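Local coordinates for Iron(III) ABC transporter, periplasmic iron-compound-binding protein (Vibrio cholerae, PDB 5GGY), which probably binds ferric siderophores such as iron-loaded Desferal in the periplasm and hands them to an ABC transporter for uptake, at residues 145-150 against 267-272; 153-158 against 273-278; 174-179 against 256-261; 30-35 against 134-139; 192-197 against 215-220. One frame throughout, in Å; residues are numbered along the deposited sequence.

Overall arrangement
The chain has the two-lobed architecture of siderophore-binding proteins of its family, its lobes spanned by helix 130-154. Interactions 1 and 2 are successive stages of one helix pair, 130-154 against 262-276, with centres about 9 Å apart and Ser150 O 3.5 Å from Leu276 CD2. Interaction 4 uses the same long helix nearer its start, its centre about 19 Å from that of interaction 1. Interaction 5, in the lobe of the mixed sheet, meets interaction 2 through Phe155 and Tyr219. Interaction 3 lies most centrally, about 5 Å from the chain centre, between the lobes where relatives hold their ligand; it touches interaction 5, Glu178 N lying 3.0 Å from Gln197 O, a probable hydrogen bond.

Interaction 1 of 5, residues 145-150 against 267-272; sequences SELKAS and SAEAIT
Ala268 starts the contact: its CB points at helix 145-150 and meets Leu147 CD1 at 3.7 Å. Leu147 CD1 also lies 3.5 Å from Ala268 O, and Glu269 adds a third surface, its CG standing 3.7 Å from Leu147 CD1. Beyond that aliphatic part the Glu269 chain runs on extended, and its carboxylate turns to a salt bridge with Arg143, on the same helix as Leu147. Thr272, one turn later, closes the other side. Its OG1 packs 3.5 Å from Leu147 CB while its CG2 lies 4.0 Å from Leu147 CD2, the two side chains meeting at a slant. With chi1 at -65° the hydroxyl sits opposite the carbonyl carbon and swings back along its own helix, where OG1 donates to Ala268 O over 2.7 Å. Thr272 N reaches that oxygen from the other face of the carbonyl plane, giving Ala268 O two bonds. The segment axes are 10.1 Å apart and only 13° from parallel, and Leu189 covers both Leu147 and Thr272. The chemistry is thus apolar packing of one leucine on Ala268, the aliphatic part of Glu269 and Thr272, flanked by a salt bridge that itself joins the helices: the buried Thr272 hydroxyl is bonded within its own helix, and the Glu269 carboxylate is paired with Arg143 of the partner helix.

Interaction 2 of 5, residues 153-158 against 273-278; sequences HAFGDT and ESLLAV
The Phe155 ring presents an edge to the end of helix 262-276: Leu275 O lies near the ring plane, 3.2 Å from CZ and 3.3 Å from CE2. That placement sets the electronegative oxygen against ring C-H groups, a favourable direction for an aromatic edge. Leu275 CG also lies 4.0 Å from Phe155 CE2, the two side chains meeting at about a right angle. A second aromatic, Tyr219 on strand 219-223, packs edge-to-face with Phe155, while Pro160, Ala279 and Pro280 add further neighbours. The ring reaches this position because CG is opposite the carbonyl carbon (chi1 -77°), which carries it across to the other segment. Next to it, Ala154 CB points at the partner helix and touches Leu276 CD2 at 3.8 Å. Leu276 sets out away from the other segment, but with chi1 at -77° the branch folds back far enough for that methyl to meet the alanine; Leu151, one turn earlier on the long helix, packs on the same leucine. The closest CA atoms, those of Ala154 and Leu276, are 7.0 Å apart. Both helices end here, Gly156 leaving helical angles with positive phi and Ala277 doing so at the end of helix 262-276. This is the distal end of the helix pair in a two-lobed binding protein of this family, where the long helix 130-154 that spans the lobes stops beside the final helix, the first leading on to strand 161-167 of the mixed sheet and the second to the C-terminus.

Interaction 3 of 5, residues 174-179 against 256-261; sequences FLYTEN and WSYGGA
Tyr176, which loses the most surface here, points its ring from the end of strand 172-176 into the loop that follows strand 249-252. Ser257 and Tyr258 receive it. The hydroxyl end does the touching: Tyr176 OH is 3.1 Å from Ser257 CB, and the ring carbon CE1 comes 3.5 Å from the same CB. Ser257 OG is also 3.1 Å from Tyr176 OH and appears as a donor to it, but the bond is weak and its proton has another acceptor within reach. The stronger polar partner of both hydroxyls is Arg166 on strand 161-167, whose NE bonds to Tyr176 OH and whose NH1 bonds to Ser257 OG. One guanidinium group thus holds strand and loop at the same place, and its positive charge would probably polarise the two oxygens. The contact lies between the two lobes of the class III periplasmic binding fold, the region where siderophore-binding relatives hold their ligand; a role for these residues in binding Desferal is possible but not established. Tyr258 adds a second partner from the same loop, its side chain at about a right angle to that of Tyr176, with Tyr258 CE2 4.1 Å from Tyr176 CE1 and the two OH atoms 3.2 Å apart. Its chi1 of -40° lays the ring so that Ser257 CB sits 4.3 Å above the ring plane, over the centre. On the loop side Tyr258 CD1 lies 3.4 Å above the plane of Trp256, displaced toward the rim, and Trp256 in turn packs edge-to-face with Trp24. Ile204, on strand 204-208, touches both tyrosines.

Interaction 4 of 5, residues 30-35 against 134-139; sequences VLELGI and QQKLEA
Lys136 NZ meets Glu32 at two oxygens, the carboxylate OE2 and the backbone O. The lysine arrives nearly straight: beyond CG, which stands opposite its own carbonyl carbon, the chain is extended, so the ammonium group is carried across from helix 134-139 to the end of helix 24-32. Glu32 does the opposite and bends, its chi2 of -74° folding the carboxylate back toward the same nitrogen; the side chains meet at about a right angle. NZ donates to Glu32 O over 2.9 Å, lying in the carbonyl plane on a lone pair at a C=O...N angle of 114°. The salt bridge to OE2 is modelled at 2.4 Å, a length too short to be taken literally. The other carboxylate oxygen, OE1, is hydrogen-bonded to Tyr266 OH, which would help to hold the carboxylate's orientation. A water donates to Leu31 O and makes a weak bond with Lys136 NZ. Leu31 O also accepts from Gly34 N at 3.0 Å, while Ile35 N bonds to Val30 O at 2.7 Å, the pair of bonds of a Schellman motif. The lysine charge thus lies at the C-terminal end of a helix, where carbonyl oxygens and a carboxylate would both favour it, and the ion pair is probably stabilised accordingly.

Interaction 5 of 5, residues 192-197 against 215-220; sequences SSALPQ and VEQGYV
Val215 holds CG1 opposite its backbone N (chi1 -167°), which brings that methyl to 3.9 Å from Ala194 CB and leaves CG2 for Leu195, whose CD2 it meets at 4.0 Å. Gln217 completes the group with CG tucked between the backbone N and carbonyl carbon (chi1 44°), and a bend at chi2. Its CG then lies 4.0 Å from Ala194 CB, and Gln217 NE2 stands 3.5 Å from Ala194 O at too poor an angle for a hydrogen bond. A water joins the two sides at the rim, donating to Ser193 O over 3.3 Å and to Gln217 OE1. The whole Gln217 side chain is poorly ordered, however, and the details of its contacts, the water bridge included, are doubtful. Ala194 CB also lies 3.7 Å from the backbone oxygen Gln217 O; the methyl contacts are apolar, with a polar fringe at Gln217. In the fold the contact ties the loop after strand 192-193 to the chain leading into strand 219-223, and both strands pair in parallel with strand 161-167, whose Ala161 packs on Ala194. Leu195 also touches Leu175 of strand 172-176, and Val215 packs on Phe243 of helix 242-245.

Interaction 1 of 5, residues 145-150 against 267-272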
# COMPACT_ATOMS: atom_id res chain seq x y z
N SER A 145 -7.93 -1.77 7.39
CA SER A 145 -8.68 -3.01 7.61
C SER A 145 -9.35 -3.03 8.97
O SER A 145 -10.48 -3.50 9.10
CB SER A 145 -7.75 -4.22 7.47
OG SER A 145 -7.17 -4.29 6.18
N GLU A 146 -8.66 -2.52 9.98
CA GLU A 146 -9.21 -2.45 11.33
C GLU A 146 -10.44 -1.56 11.36
O GLU A 146 -11.47 -1.93 11.93
CB GLU A 146 -8.16 -1.92 12.32
CG GLU A 146 -6.88 -2.74 12.38
CD GLU A 146 -5.85 -2.12 13.31
OE1 GLU A 146 -6.17 -1.11 13.97
OE2 GLU A 146 -4.72 -2.64 13.37
N LEU A 147 -10.34 -0.38 10.75
CA LEU A 147 -11.44 0.57 10.72
C LEU A 147 -12.61 0.05 9.91
O LEU A 147 -13.77 0.26 10.26
CB LEU A 147 -10.96 1.91 10.15
CG LEU A 147 -9.82 2.59 10.90
CD1 LEU A 147 -9.36 3.82 10.14
CD2 LEU A 147 -10.24 2.95 12.32
N LYS A 148 -12.30 -0.64 8.82
CA LYS A 148 -13.33 -1.24 7.97
C LYS A 148 -14.13 -2.28 8.75
O LYS A 148 -15.35 -2.36 8.63
CB LYS A 148 -12.70 -1.88 6.73
CG LYS A 148 -13.70 -2.63 5.87
CD LYS A 148 -13.11 -3.03 4.52
CE LYS A 148 -14.15 -3.76 3.69
NZ LYS A 148 -13.70 -4.04 2.30
N ALA A 149 -13.42 -3.07 9.55
CA ALA A 149 -14.05 -4.09 10.38
C ALA A 149 -14.92 -3.46 11.46
O ALA A 149 -15.99 -3.98 11.79
CB ALA A 149 -12.99 -4.98 11.01
N SER A 150 -14.45 -2.34 12.00
CA SER A 150 -15.19 -1.61 13.02
C SER A 150 -16.51 -1.08 12.47
O SER A 150 -17.50 -0.98 13.20
CB SER A 150 -14.34 -0.46 13.56
OG SER A 150 -13.13 -0.93 14.12
N SER A 267 -7.52 10.66 7.72
CA SER A 267 -8.86 10.80 7.18
C SER A 267 -9.70 9.57 7.49
O SER A 267 -10.85 9.69 7.92
CB SER A 267 -8.81 11.03 5.67
OG SER A 267 -8.11 12.22 5.33
N ALA A 268 -9.12 8.40 7.28
CA ALA A 268 -9.81 7.13 7.51
C ALA A 268 -10.27 6.99 8.95
O ALA A 268 -11.38 6.52 9.21
CB ALA A 268 -8.91 5.97 7.13
N GLU A 269 -9.42 7.39 9.89
CA GLU A 269 -9.73 7.29 11.31
C GLU A 269 -10.77 8.32 11.74
O GLU A 269 -11.67 8.01 12.52
CB GLU A 269 -8.45 7.46 12.15
CG GLU A 269 -7.43 6.35 11.94
CD GLU A 269 -6.21 6.49 12.84
OE1 GLU A 269 -5.81 7.64 13.10
OE2 GLU A 269 -5.66 5.46 13.27
N ALA A 270 -10.65 9.53 11.22
CA ALA A 270 -11.56 10.61 11.56
C ALA A 270 -12.94 10.37 10.97
O ALA A 270 -13.96 10.59 11.62
CB ALA A 270 -11.01 11.95 11.09
N ILE A 271 -12.96 9.90 9.72
CA ILE A 271 -14.20 9.56 9.04
C ILE A 271 -14.90 8.40 9.74
O ILE A 271 -16.11 8.45 9.98
CB ILE A 271 -13.95 9.22 7.56
CG1 ILE A 271 -13.69 10.50 6.76
CG2 ILE A 271 -15.13 8.45 6.97
CD1 ILE A 271 -13.33 10.25 5.30
N THR A 272 -14.14 7.36 10.07
CA THR A 272 -14.66 6.21 10.81
C THR A 272 -15.27 6.65 12.13
O THR A 272 -16.39 6.27 12.47
CB THR A 272 -13.57 5.16 11.08
OG1 THR A 272 -13.12 4.60 9.84
CG2 THR A 272 -14.10 4.05 11.97

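Interaction 2 of 5, residues 153-158 against 273-278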
# COMPACT_ATOMS: atom_id res chain seq x y z
N HIS A 153 -19.07 -3.93 11.76
CA HIS A 153 -19.52 -4.50 13.02
C HIS A 153 -20.64 -3.65 13.59
O HIS A 153 -21.57 -4.15 14.23
CB HIS A 153 -18.36 -4.59 14.02
CG HIS A 153 -17.88 -5.99 14.27
ND1 HIS A 153 -17.05 -6.66 13.41
CD2 HIS A 153 -18.12 -6.84 15.30
CE1 HIS A 153 -16.80 -7.87 13.89
NE2 HIS A 153 -17.44 -8.00 15.03
N ALA A 154 -20.56 -2.34 13.33
CA ALA A 154 -21.56 -1.39 13.80
C ALA A 154 -22.65 -1.17 12.76
O ALA A 154 -23.77 -0.79 13.10
CB ALA A 154 -20.90 -0.07 14.16
N PHE A 155 -22.32 -1.38 11.49
CA PHE A 155 -23.28 -1.22 10.41
C PHE A 155 -23.68 -2.57 9.83
O PHE A 155 -24.72 -2.69 9.18
CB PHE A 155 -22.70 -0.34 9.29
CG PHE A 155 -22.70 1.13 9.61
CD1 PHE A 155 -23.85 1.89 9.44
CD2 PHE A 155 -21.55 1.76 10.06
CE1 PHE A 155 -23.85 3.24 9.72
CE2 PHE A 155 -21.55 3.12 10.35
CZ PHE A 155 -22.70 3.86 10.18
N GLY A 156 -22.85 -3.58 10.06
CA GLY A 156 -23.03 -4.86 9.42
C GLY A 156 -22.74 -4.74 7.93
O GLY A 156 -22.25 -3.71 7.48
N ASP A 157 -23.04 -5.79 7.18
CA ASP A 157 -22.91 -5.75 5.73
C ASP A 157 -24.31 -5.68 5.12
O ASP A 157 -25.21 -6.39 5.57
CB ASP A 157 -22.15 -6.98 5.21
CG ASP A 157 -21.04 -7.42 6.15
OD1 ASP A 157 -20.55 -8.56 6.00
OD2 ASP A 157 -20.65 -6.63 7.04
N THR A 158 -24.50 -4.84 4.10
CA THR A 158 -23.43 -4.04 3.50
C THR A 158 -23.24 -2.69 4.18
O THR A 158 -24.09 -2.24 4.95
CB THR A 158 -23.71 -3.80 2.00
OG1 THR A 158 -24.90 -3.02 1.85
CG2 THR A 158 -23.87 -5.13 1.27
N GLU A 273 -14.52 7.47 12.87
CA GLU A 273 -14.96 8.01 14.15
C GLU A 273 -16.29 8.76 14.04
O GLU A 273 -17.20 8.54 14.84
CB GLU A 273 -13.88 8.93 14.72
CG GLU A 273 -14.35 9.84 15.83
CD GLU A 273 -13.28 10.82 16.25
OE1 GLU A 273 -12.09 10.52 16.02
OE2 GLU A 273 -13.63 11.88 16.80
N SER A 274 -16.41 9.63 13.04
CA SER A 274 -17.64 10.38 12.83
C SER A 274 -18.77 9.50 12.33
O SER A 274 -19.94 9.81 12.52
CB SER A 274 -17.40 11.54 11.86
OG SER A 274 -16.94 12.69 12.53
N LEU A 275 -18.41 8.40 11.68
CA LEU A 275 -19.39 7.51 11.08
C LEU A 275 -19.84 6.43 12.06
O LEU A 275 -20.95 5.90 11.96
CB LEU A 275 -18.84 6.87 9.80
CG LEU A 275 -19.88 6.40 8.79
CD1 LEU A 275 -20.78 7.55 8.38
CD2 LEU A 275 -19.19 5.79 7.58
N LEU A 276 -18.97 6.11 13.02
CA LEU A 276 -19.34 5.19 14.09
C LEU A 276 -20.33 5.86 15.03
O LEU A 276 -21.25 5.21 15.55
CB LEU A 276 -18.10 4.72 14.86
CG LEU A 276 -17.26 3.64 14.16
CD1 LEU A 276 -16.08 3.24 15.03
CD2 LEU A 276 -18.12 2.44 13.82
N ALA A 277 -20.15 7.15 15.26
CA ALA A 277 -21.19 7.95 15.88
C ALA A 277 -22.30 8.10 14.84
O ALA A 277 -22.06 7.85 13.66
CB ALA A 277 -20.67 9.29 16.34
N VAL A 278 -23.49 8.50 15.28
CA VAL A 278 -24.70 8.60 14.44
C VAL A 278 -25.02 7.30 13.68
O VAL A 278 -25.90 7.27 12.82
CB VAL A 278 -24.62 9.82 13.44
CG1 VAL A 278 -23.92 11.01 14.08
CG2 VAL A 278 -23.97 9.45 12.09

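Interaction 3 of 5, residues 174-179 against 256-261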
# COMPACT_ATOMS: atom_id res chain seq x y z
N PHE A 174 -18.40 21.92 -1.51
CA PHE A 174 -17.34 21.27 -2.28
C PHE A 174 -17.41 19.76 -2.13
O PHE A 174 -16.88 19.20 -1.18
CB PHE A 174 -15.96 21.75 -1.84
CG PHE A 174 -15.63 23.15 -2.28
CD1 PHE A 174 -15.67 23.51 -3.61
CD2 PHE A 174 -15.27 24.11 -1.35
CE1 PHE A 174 -15.36 24.79 -4.01
CE2 PHE A 174 -14.96 25.39 -1.74
CZ PHE A 174 -15.01 25.74 -3.07
N LEU A 175 -18.08 19.10 -3.06
CA LEU A 175 -18.16 17.64 -3.06
C LEU A 175 -16.85 17.02 -3.50
O LEU A 175 -16.27 17.42 -4.51
CB LEU A 175 -19.29 17.14 -3.97
CG LEU A 175 -20.73 17.44 -3.54
CD1 LEU A 175 -21.71 16.87 -4.54
CD2 LEU A 175 -20.99 16.88 -2.15
N TYR A 176 -16.38 16.03 -2.75
CA TYR A 176 -15.13 15.36 -3.10
C TYR A 176 -15.35 14.30 -4.16
O TYR A 176 -16.22 13.43 -4.02
CB TYR A 176 -14.47 14.76 -1.85
CG TYR A 176 -13.79 15.83 -1.02
CD1 TYR A 176 -12.53 16.29 -1.35
CD2 TYR A 176 -14.44 16.40 0.07
CE1 TYR A 176 -11.91 17.28 -0.60
CE2 TYR A 176 -13.84 17.39 0.82
CZ TYR A 176 -12.58 17.82 0.48
OH TYR A 176 -11.97 18.81 1.22
N THR A 177 -14.56 14.38 -5.23
CA THR A 177 -14.80 13.59 -6.43
C THR A 177 -14.01 12.28 -6.46
O THR A 177 -13.36 11.92 -5.48
CB THR A 177 -14.44 14.41 -7.69
OG1 THR A 177 -13.02 14.61 -7.75
CG2 THR A 177 -15.14 15.76 -7.66
N GLU A 178 -14.09 11.58 -7.59
CA GLU A 178 -13.53 10.24 -7.73
C GLU A 178 -12.02 10.20 -7.55
O GLU A 178 -11.48 9.23 -7.02
CB GLU A 178 -13.89 9.67 -9.11
CG GLU A 178 -13.44 8.24 -9.33
CD GLU A 178 -13.73 7.74 -10.73
OE1 GLU A 178 -13.51 6.54 -11.00
OE2 GLU A 178 -14.16 8.56 -11.57
N ASN A 179 -11.34 11.26 -7.97
CA ASN A 179 -9.88 11.31 -7.90
C ASN A 179 -9.37 11.96 -6.62
O ASN A 179 -8.18 12.23 -6.49
CB ASN A 179 -9.33 12.05 -9.11
CG ASN A 179 -9.81 13.48 -9.19
OD1 ASN A 179 -10.89 13.81 -8.68
ND2 ASN A 179 -9.02 14.35 -9.81
N TRP A 256 -6.67 17.41 6.76
CA TRP A 256 -6.41 18.05 5.48
C TRP A 256 -6.73 17.11 4.31
O TRP A 256 -6.13 16.04 4.18
CB TRP A 256 -4.96 18.53 5.41
CG TRP A 256 -4.66 19.49 4.29
CD1 TRP A 256 -3.65 19.39 3.38
CD2 TRP A 256 -5.36 20.70 3.98
NE1 TRP A 256 -3.68 20.46 2.52
CE2 TRP A 256 -4.73 21.27 2.86
CE3 TRP A 256 -6.47 21.35 4.53
CZ2 TRP A 256 -5.16 22.47 2.29
CZ3 TRP A 256 -6.90 22.53 3.96
CH2 TRP A 256 -6.25 23.08 2.85
N SER A 257 -7.68 17.52 3.48
CA SER A 257 -8.13 16.71 2.36
C SER A 257 -7.26 16.91 1.13
O SER A 257 -7.57 16.41 0.05
CB SER A 257 -9.59 17.02 2.03
OG SER A 257 -10.40 16.96 3.19
N TYR A 258 -6.17 17.66 1.29
CA TYR A 258 -5.22 17.88 0.22
C TYR A 258 -3.80 17.65 0.71
O TYR A 258 -2.90 18.46 0.47
CB TYR A 258 -5.37 19.29 -0.35
CG TYR A 258 -6.81 19.74 -0.47
CD1 TYR A 258 -7.40 20.52 0.53
CD2 TYR A 258 -7.59 19.38 -1.56
CE1 TYR A 258 -8.71 20.93 0.43
CE2 TYR A 258 -8.90 19.79 -1.67
CZ TYR A 258 -9.46 20.57 -0.67
OH TYR A 258 -10.77 20.98 -0.76
N GLY A 259 -3.59 16.54 1.41
CA GLY A 259 -2.31 16.26 2.04
C GLY A 259 -1.53 15.13 1.41
O GLY A 259 -1.68 14.83 0.22
N GLY A 260 -0.68 14.49 2.21
CA GLY A 260 0.18 13.43 1.73
C GLY A 260 -0.34 12.03 2.01
O GLY A 260 -1.54 11.81 2.14
N ALA A 261 0.59 11.08 2.11
CA ALA A 261 0.25 9.67 2.28
C ALA A 261 -0.44 9.39 3.61
O ALA A 261 -1.41 8.64 3.66
CB ALA A 261 1.51 8.81 2.17

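Interaction 4 of 5, residues 30-35 against 134-139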
# COMPACT_ATOMS: atom_id res chain seq x y z
N VAL A 30 7.40 15.17 4.65
CA VAL A 30 8.74 15.19 5.23
C VAL A 30 8.71 14.96 6.74
O VAL A 30 9.62 14.34 7.29
CB VAL A 30 9.49 16.51 4.93
CG1 VAL A 30 9.86 16.59 3.46
CG2 VAL A 30 8.65 17.72 5.34
N LEU A 31 7.67 15.45 7.40
CA LEU A 31 7.54 15.27 8.84
C LEU A 31 7.32 13.81 9.20
O LEU A 31 7.91 13.30 10.15
CB LEU A 31 6.40 16.12 9.40
CG LEU A 31 6.64 17.63 9.51
CD1 LEU A 31 5.42 18.32 10.11
CD2 LEU A 31 7.88 17.92 10.33
N GLU A 32 6.47 13.14 8.42
CA GLU A 32 6.18 11.73 8.65
C GLU A 32 7.40 10.85 8.40
O GLU A 32 7.52 9.76 8.95
CB GLU A 32 5.02 11.27 7.75
CG GLU A 32 3.69 11.95 8.06
CD GLU A 32 3.04 11.44 9.33
OE1 GLU A 32 2.01 12.01 9.74
OE2 GLU A 32 3.56 10.46 9.93
N LEU A 33 8.31 11.35 7.57
CA LEU A 33 9.55 10.63 7.27
C LEU A 33 10.61 10.89 8.33
O LEU A 33 11.68 10.29 8.31
CB LEU A 33 10.09 11.04 5.90
CG LEU A 33 9.31 10.53 4.68
CD1 LEU A 33 9.91 11.07 3.39
CD2 LEU A 33 9.27 9.01 4.67
N GLY A 34 10.30 11.78 9.27
CA GLY A 34 11.24 12.14 10.31
C GLY A 34 12.24 13.18 9.84
O GLY A 34 13.36 13.24 10.33
N ILE A 35 11.82 13.99 8.87
CA ILE A 35 12.65 15.06 8.34
C ILE A 35 12.09 16.41 8.77
O ILE A 35 11.03 16.82 8.30
CB ILE A 35 12.74 15.01 6.80
CG1 ILE A 35 13.30 13.67 6.32
CG2 ILE A 35 13.58 16.17 6.27
CD1 ILE A 35 14.80 13.54 6.46
N GLN A 134 8.04 2.63 4.49
CA GLN A 134 7.40 1.33 4.35
C GLN A 134 6.62 0.96 5.60
O GLN A 134 5.51 0.44 5.52
CB GLN A 134 8.43 0.25 4.03
CG GLN A 134 8.45 -0.18 2.58
CD GLN A 134 7.17 -0.88 2.16
OE1 GLN A 134 6.86 -1.96 2.65
NE2 GLN A 134 6.43 -0.26 1.26
N GLN A 135 7.21 1.23 6.76
CA GLN A 135 6.59 0.89 8.03
C GLN A 135 5.30 1.68 8.25
O GLN A 135 4.35 1.17 8.84
CB GLN A 135 7.58 1.15 9.18
CG GLN A 135 7.18 2.25 10.16
CD GLN A 135 6.22 1.77 11.23
OE1 GLN A 135 6.28 0.62 11.68
NE2 GLN A 135 5.30 2.64 11.64
N LYS A 136 5.25 2.91 7.75
CA LYS A 136 4.08 3.76 7.94
C LYS A 136 2.97 3.42 6.94
O LYS A 136 1.79 3.54 7.26
CB LYS A 136 4.46 5.23 7.83
CG LYS A 136 5.26 5.73 9.02
CD LYS A 136 5.09 7.23 9.21
CE LYS A 136 5.65 7.68 10.54
NZ LYS A 136 5.36 9.11 10.81
N LEU A 137 3.36 2.99 5.75
CA LEU A 137 2.40 2.55 4.74
C LEU A 137 1.79 1.21 5.13
O LEU A 137 0.59 1.00 4.96
CB LEU A 137 3.07 2.46 3.37
CG LEU A 137 3.41 3.79 2.71
CD1 LEU A 137 4.21 3.57 1.44
CD2 LEU A 137 2.13 4.57 2.42
N GLU A 138 2.63 0.31 5.63
CA GLU A 138 2.18 -1.00 6.08
C GLU A 138 1.19 -0.86 7.23
O GLU A 138 0.16 -1.53 7.26
CB GLU A 138 3.37 -1.87 6.52
CG GLU A 138 4.22 -2.39 5.37
CD GLU A 138 5.51 -3.02 5.85
OE1 GLU A 138 5.75 -3.02 7.07
OE2 GLU A 138 6.29 -3.50 5.00
N ALA A 139 1.52 0.01 8.18
CA ALA A 139 0.65 0.28 9.32
C ALA A 139 -0.65 0.92 8.86
O ALA A 139 -1.71 0.70 9.45
CB ALA A 139 1.36 1.17 10.33
O HOH W 1 7.25 11.19 12.59

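Interaction 5 of 5, residues 192-197 against 215-220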
# COMPACT_ATOMS: atom_id res chain seq x y z
N SER A 192 -19.31 2.98 0.10
CA SER A 192 -19.68 3.37 -1.26
C SER A 192 -20.04 4.86 -1.30
O SER A 192 -20.23 5.49 -0.26
CB SER A 192 -20.85 2.52 -1.77
OG SER A 192 -21.88 2.43 -0.81
N SER A 193 -20.11 5.42 -2.51
CA SER A 193 -20.39 6.84 -2.68
C SER A 193 -21.88 7.11 -2.81
O SER A 193 -22.56 6.48 -3.61
CB SER A 193 -19.64 7.38 -3.90
OG SER A 193 -18.26 7.04 -3.84
N ALA A 194 -22.38 8.06 -2.03
CA ALA A 194 -23.79 8.43 -2.08
C ALA A 194 -24.06 9.35 -3.26
O ALA A 194 -25.15 9.33 -3.84
CB ALA A 194 -24.22 9.08 -0.78
N LEU A 195 -23.07 10.17 -3.60
CA LEU A 195 -23.21 11.12 -4.69
C LEU A 195 -21.91 11.21 -5.49
O LEU A 195 -21.18 12.20 -5.38
CB LEU A 195 -23.60 12.50 -4.15
CG LEU A 195 -24.48 13.38 -5.03
CD1 LEU A 195 -25.78 12.66 -5.37
CD2 LEU A 195 -24.77 14.70 -4.34
N PRO A 196 -21.63 10.18 -6.30
CA PRO A 196 -20.37 10.06 -7.05
C PRO A 196 -20.15 11.21 -8.02
O PRO A 196 -21.09 11.67 -8.66
CB PRO A 196 -20.53 8.73 -7.79
CG PRO A 196 -22.00 8.51 -7.88
CD PRO A 196 -22.56 9.08 -6.61
N GLN A 197 -18.90 11.66 -8.13
CA GLN A 197 -18.57 12.82 -8.96
C GLN A 197 -17.38 12.54 -9.88
O GLN A 197 -16.45 11.83 -9.51
CB GLN A 197 -18.26 14.03 -8.07
CG GLN A 197 -19.41 14.46 -7.18
CD GLN A 197 -20.57 15.06 -7.97
OE1 GLN A 197 -20.37 15.66 -9.03
NE2 GLN A 197 -21.78 14.90 -7.46
N VAL A 215 -29.42 13.18 -1.81
CA VAL A 215 -28.83 12.18 -0.93
C VAL A 215 -29.89 11.63 0.03
O VAL A 215 -29.88 11.91 1.23
CB VAL A 215 -27.65 12.75 -0.12
CG1 VAL A 215 -26.87 11.63 0.54
CG2 VAL A 215 -26.74 13.56 -1.04
N GLU A 216 -30.82 10.86 -0.53
CA GLU A 216 -31.76 10.09 0.27
C GLU A 216 -31.00 8.96 0.94
O GLU A 216 -31.32 8.53 2.05
CB GLU A 216 -32.89 9.54 -0.60
CG GLU A 216 -33.66 10.59 -1.39
CD GLU A 216 -34.74 11.26 -0.57
OE1 GLU A 216 -35.42 10.55 0.21
OE2 GLU A 216 -34.93 12.49 -0.69
N GLN A 217 -29.97 8.49 0.24
CA GLN A 217 -29.20 7.33 0.64
C GLN A 217 -28.14 7.64 1.69
O GLN A 217 -27.07 8.17 1.38
CB GLN A 217 -28.55 6.70 -0.59
CG GLN A 217 -27.91 7.72 -1.53
CD GLN A 217 -28.01 7.31 -2.98
OE1 GLN A 217 -27.72 6.17 -3.34
NE2 GLN A 217 -28.43 8.24 -3.83
N GLY A 218 -28.45 7.32 2.94
CA GLY A 218 -27.43 7.29 3.98
C GLY A 218 -26.86 8.61 4.47
O GLY A 218 -27.60 9.53 4.82
N TYR A 219 -25.54 8.70 4.46
CA TYR A 219 -24.83 9.62 5.34
C TYR A 219 -24.06 10.74 4.65
O TYR A 219 -23.56 10.59 3.53
CB TYR A 219 -23.87 8.82 6.23
CG TYR A 219 -24.57 7.80 7.11
CD1 TYR A 219 -24.77 8.03 8.46
CD2 TYR A 219 -25.04 6.60 6.58
CE1 TYR A 219 -25.41 7.11 9.26
CE2 TYR A 219 -25.69 5.67 7.37
CZ TYR A 219 -25.87 5.93 8.71
OH TYR A 219 -26.52 5.00 9.51
N VAL A 220 -23.97 11.87 5.35
CA VAL A 220 -23.25 13.04 4.88
C VAL A 220 -22.21 13.48 5.91
O VAL A 220 -22.54 13.76 7.06
CB VAL A 220 -24.20 14.21 4.58
CG1 VAL A 220 -23.43 15.51 4.41
CG2 VAL A 220 -25.04 13.91 3.36
O HOH W 2 -25.53 5.24 -4.12